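Hypothetical protein (Methanosarcina mazei, PDB 2I1S) is of unknown function but belongs to the plasmid pRiA4b ORF-3-like family. Local coordinates at residues N59-E71 against P81-Y93. Numbering follows the deposited sequence.
Sequences NPKTGMLDKIGAE and PLVSEKKAKLSDY
At one margin of the mixed sheet, the parallel pairing of I68 with V83 joins strand 65-69 to the outermost strand 82-84. V83 N donates to K67 O at 2.8 Å, and G69 N returns a bond to V83 O at 3.0 Å. E85 N then reaches G69 O at 3.1 Å, just past the end of strand 82-84. I68 and V83 lie side by side on the same face of the sheet. With CG1 anti to the carbonyl carbon (chi1 -53°), I68 sends CD1 over one face of the Y93 ring, a CH-pi contact 4.1 Å from its centroid, and CG2 lies against E85 CA and A88 CB. F34 meets that ring nearly perpendicularly. The edge strand leads through a turn to a short, weakly bonded helical turn at about 90-93, which brings Y93 back against the I68 side of strand 65-69. There Y93 OH donates to the anti lone pair of D66 OD2 at 2.6 Å, in the ring plane, with carboxylate and ring 77° apart. A leucine in place of Y93 would probably leave D66 without this donor and I68 CD1 without its aromatic face. At the end of strand 82-84, S84 OG donates to E71 OE2, from the loop after strand 65-69, at 2.7 Å. E85 OE1 is hydrogen-bonded to H53 NE2.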
loop_
_atom_site.group_PDB
_atom_site.type_symbol
_atom_site.label_atom_id
_atom_site.label_comp_id
_atom_site.label_asym_id
_atom_site.label_seq_id
_atom_site.Cartn_x
_atom_site.Cartn_y
_atom_site.Cartn_z
ATOM N N ASN A 59 5.226 18.709 1.607
ATOM C CA ASN A 59 4.996 19.216 2.947
ATOM C C ASN A 59 4.153 20.512 2.878
ATOM O O ASN A 59 4.575 21.493 2.288
ATOM C CB ASN A 59 6.353 19.414 3.627
ATOM C CG ASN A 59 6.260 20.002 5.037
ATOM O OD1 ASN A 59 5.183 20.323 5.551
ATOM N ND2 ASN A 59 7.421 20.161 5.664
ATOM N N PRO A 60 2.931 20.499 3.449
ATOM C CA PRO A 60 2.037 21.666 3.335
ATOM C C PRO A 60 2.562 22.945 3.967
ATOM O O PRO A 60 2.160 24.043 3.543
ATOM C CB PRO A 60 0.761 21.229 4.059
ATOM C CG PRO A 60 1.122 19.982 4.837
ATOM C CD PRO A 60 2.311 19.370 4.178
ATOM N N LYS A 61 3.428 22.831 4.976
ATOM C CA LYS A 61 4.046 24.037 5.579
ATOM C C LYS A 61 5.162 24.607 4.704
ATOM O O LYS A 61 5.528 25.755 4.875
ATOM C CB LYS A 61 4.602 23.779 6.992
ATOM C CG LYS A 61 3.626 23.165 8.010
ATOM C CD LYS A 61 4.353 22.880 9.341
ATOM C CE LYS A 61 3.407 22.495 10.484
ATOM N NZ LYS A 61 2.353 21.512 10.122
ATOM N N THR A 62 5.713 23.809 3.784
ATOM C CA THR A 62 6.814 24.290 2.934
ATOM C C THR A 62 6.548 24.275 1.426
ATOM O O THR A 62 7.183 25.025 0.690
ATOM C CB THR A 62 8.169 23.567 3.217
ATOM O OG1 THR A 62 8.090 22.198 2.807
ATOM C CG2 THR A 62 8.541 23.647 4.693
ATOM N N GLY A 63 5.636 23.427 0.959
ATOM C CA GLY A 63 5.406 23.291 -0.489
ATOM C C GLY A 63 6.516 22.519 -1.210
ATOM O O GLY A 63 6.456 22.330 -2.437
ATOM N N MET A 64 7.530 22.090 -0.442
ATOM C CA MET A 64 8.620 21.209 -0.910
ATOM C C MET A 64 8.219 19.746 -0.755
ATOM O O MET A 64 7.395 19.417 0.095
ATOM C CB MET A 64 9.910 21.430 -0.098
ATOM C CG MET A 64 10.364 22.864 0.061
ATOM S SD MET A 64 11.113 23.519 -1.445
ATOM C CE MET A 64 12.200 22.144 -1.883
ATOM N N LEU A 65 8.833 18.882 -1.567
ATOM C CA LEU A 65 8.657 17.425 -1.514
ATOM C C LEU A 65 9.572 16.823 -0.439
ATOM O O LEU A 65 10.787 16.878 -0.556
ATOM C CB LEU A 65 8.975 16.815 -2.901
ATOM C CG LEU A 65 8.671 15.320 -3.189
ATOM C CD1 LEU A 65 7.166 15.027 -3.370
ATOM C CD2 LEU A 65 9.445 14.794 -4.408
ATOM N N ASP A 66 8.983 16.280 0.621
ATOM C CA ASP A 66 9.737 15.598 1.689
ATOM C C ASP A 66 9.832 14.098 1.450
ATOM O O ASP A 66 8.865 13.484 1.017
ATOM C CB ASP A 66 9.075 15.816 3.065
ATOM C CG ASP A 66 9.240 17.239 3.588
ATOM O OD1 ASP A 66 10.062 18.017 3.034
ATOM O OD2 ASP A 66 8.558 17.570 4.588
ATOM N N LYS A 67 10.990 13.515 1.746
ATOM C CA LYS A 67 11.151 12.073 1.788
ATOM C C LYS A 67 11.005 11.609 3.240
ATOM O O LYS A 67 11.688 12.129 4.136
ATOM C CB LYS A 67 12.520 11.657 1.262
ATOM C CG LYS A 67 12.680 11.623 -0.254
ATOM C CD LYS A 67 13.852 10.683 -0.628
ATOM C CE LYS A 67 13.982 10.408 -2.146
ATOM N NZ LYS A 67 14.444 11.603 -2.924
ATOM N N ILE A 68 10.135 10.624 3.474
ATOM C CA ILE A 68 9.874 10.150 4.835
ATOM C C ILE A 68 10.132 8.641 4.923
ATOM O O ILE A 68 9.603 7.879 4.125
ATOM C CB ILE A 68 8.416 10.495 5.286
ATOM C CG1 ILE A 68 8.112 11.978 5.098
ATOM C CG2 ILE A 68 8.143 10.038 6.707
ATOM C CD1 ILE A 68 6.631 12.239 4.831
ATOM N N GLY A 69 10.956 8.209 5.873
ATOM C CA GLY A 69 11.307 6.803 5.968
ATOM C C GLY A 69 12.020 6.485 7.256
ATOM O O GLY A 69 12.053 7.299 8.181
ATOM N N ALA A 70 12.580 5.282 7.324
ATOM C CA ALA A 70 13.189 4.802 8.561
ATOM C C ALA A 70 14.305 5.701 9.079
ATOM O O ALA A 70 15.096 6.246 8.315
ATOM C CB ALA A 70 13.673 3.363 8.408
ATOM N N GLU A 71 14.338 5.845 10.401
ATOM C CA GLU A 71 15.381 6.599 11.082
ATOM C C GLU A 71 16.797 6.152 10.731
ATOM O O GLU A 71 17.288 5.113 11.196
ATOM C CB GLU A 71 15.160 6.592 12.591
ATOM C CG GLU A 71 14.301 7.759 13.041
ATOM C CD GLU A 71 13.826 7.639 14.473
ATOM O OE1 GLU A 71 14.294 6.713 15.178
ATOM O OE2 GLU A 71 12.990 8.474 14.893
ATOM N N PRO A 81 17.969 15.386 5.060
ATOM C CA PRO A 81 17.158 15.286 3.853
ATOM C C PRO A 81 16.111 14.175 3.958
ATOM O O PRO A 81 15.262 14.036 3.076
ATOM C CB PRO A 81 18.186 14.940 2.780
ATOM C CG PRO A 81 19.212 14.134 3.508
ATOM C CD PRO A 81 19.212 14.604 4.950
ATOM N N LEU A 82 16.185 13.385 5.023
ATOM C CA LEU A 82 15.193 12.371 5.281
ATOM C C LEU A 82 14.435 12.719 6.564
ATOM O O LEU A 82 15.050 12.993 7.598
ATOM C CB LEU A 82 15.840 10.981 5.362
ATOM C CG LEU A 82 14.900 9.780 5.585
ATOM C CD1 LEU A 82 14.180 9.411 4.304
ATOM C CD2 LEU A 82 15.650 8.576 6.123
ATOM N N VAL A 83 13.106 12.741 6.467
ATOM C CA VAL A 83 12.193 12.989 7.594
ATOM C C VAL A 83 11.839 11.640 8.234
ATOM O O VAL A 83 11.526 10.681 7.516
ATOM C CB VAL A 83 10.890 13.745 7.121
ATOM C CG1 VAL A 83 9.833 13.833 8.225
ATOM C CG2 VAL A 83 11.229 15.155 6.583
ATOM N N SER A 84 11.914 11.574 9.567
ATOM C CA SER A 84 11.685 10.339 10.333
ATOM C C SER A 84 10.219 9.986 10.396
ATOM O O SER A 84 9.416 10.760 10.899
ATOM C CB SER A 84 12.247 10.451 11.762
ATOM O OG SER A 84 11.806 9.384 12.586
ATOM N N GLU A 85 9.890 8.810 9.885
ATOM C CA GLU A 85 8.526 8.329 9.825
ATOM C C GLU A 85 7.936 8.031 11.196
ATOM O O GLU A 85 6.726 7.999 11.343
ATOM C CB GLU A 85 8.460 7.069 8.933
ATOM C CG GLU A 85 9.320 5.859 9.407
ATOM C CD GLU A 85 9.100 4.609 8.552
ATOM O OE1 GLU A 85 8.133 4.586 7.778
ATOM O OE2 GLU A 85 9.899 3.652 8.629
ATOM N N LYS A 86 8.789 7.753 12.183
ATOM C CA LYS A 86 8.328 7.524 13.566
ATOM C C LYS A 86 7.838 8.845 14.145
ATOM O O LYS A 86 6.946 8.853 14.981
ATOM C CB LYS A 86 9.442 6.956 14.475
ATOM C CG LYS A 86 9.855 5.541 14.157
ATOM C CD LYS A 86 10.792 4.979 15.210
ATOM C CE LYS A 86 11.031 3.479 14.968
ATOM N NZ LYS A 86 12.102 2.877 15.803
ATOM N N LYS A 87 8.439 9.947 13.676
ATOM C CA LYS A 87 8.115 11.319 14.081
ATOM C C LYS A 87 7.039 11.998 13.231
ATOM O O LYS A 87 6.139 12.624 13.771
ATOM C CB LYS A 87 9.387 12.171 14.053
ATOM C CG LYS A 87 10.303 11.913 15.246
ATOM C CD LYS A 87 11.724 12.336 14.952
ATOM C CE LYS A 87 12.447 12.694 16.240
ATOM N NZ LYS A 87 13.842 13.064 15.933
ATOM N N ALA A 88 7.155 11.884 11.905
ATOM C CA ALA A 88 6.217 12.495 10.957
ATOM C C ALA A 88 4.807 11.961 11.189
ATOM O O ALA A 88 4.584 10.733 11.225
ATOM C CB ALA A 88 6.660 12.238 9.551
ATOM N N LYS A 89 3.868 12.885 11.386
ATOM C CA LYS A 89 2.473 12.541 11.635
ATOM C C LYS A 89 1.669 12.727 10.349
ATOM O O LYS A 89 1.907 13.683 9.624
ATOM C CB LYS A 89 1.922 13.443 12.743
ATOM C CG LYS A 89 2.479 13.149 14.149
ATOM C CD LYS A 89 1.837 11.872 14.749
ATOM C CE LYS A 89 1.614 11.946 16.285
ATOM N NZ LYS A 89 2.710 11.287 17.080
ATOM N N LEU A 90 0.723 11.832 10.057
ATOM C CA LEU A 90 -0.153 12.011 8.874
ATOM C C LEU A 90 -0.840 13.366 8.868
ATOM O O LEU A 90 -0.910 14.026 7.818
ATOM C CB LEU A 90 -1.231 10.926 8.784
ATOM C CG LEU A 90 -0.770 9.475 8.677
ATOM C CD1 LEU A 90 -1.979 8.561 8.403
ATOM C CD2 LEU A 90 0.292 9.314 7.626
ATOM N N SER A 91 -1.322 13.762 10.053
ATOM C CA SER A 91 -2.035 15.020 10.311
ATOM C C SER A 91 -1.218 16.291 10.068
ATOM O O SER A 91 -1.775 17.378 9.974
ATOM C CB SER A 91 -2.593 15.029 11.742
ATOM O OG SER A 91 -1.580 15.248 12.718
ATOM N N ASP A 92 0.098 16.149 9.977
ATOM C CA ASP A 92 0.969 17.257 9.605
ATOM C C ASP A 92 1.115 17.414 8.086
ATOM O O ASP A 92 1.556 18.471 7.613
ATOM C CB ASP A 92 2.336 17.066 10.246
ATOM C CG ASP A 92 2.324 17.376 11.747
ATOM O OD1 ASP A 92 1.593 18.311 12.170
ATOM O OD2 ASP A 92 3.046 16.672 12.497
ATOM N N TYR A 93 0.733 16.374 7.336
ATOM C CA TYR A 93 0.911 16.331 5.879
ATOM C C TYR A 93 -0.371 16.261 5.047
ATOM O O TYR A 93 -0.546 17.041 4.105
ATOM C CB TYR A 93 1.803 15.162 5.487
ATOM C CG TYR A 93 3.273 15.405 5.713
ATOM C CD1 TYR A 93 4.060 15.947 4.715
ATOM C CD2 TYR A 93 3.874 15.057 6.916
ATOM C CE1 TYR A 93 5.404 16.165 4.909
ATOM C CE2 TYR A 93 5.222 15.273 7.129
ATOM C CZ TYR A 93 5.989 15.836 6.124
ATOM O OH TYR A 93 7.339 16.053 6.318
#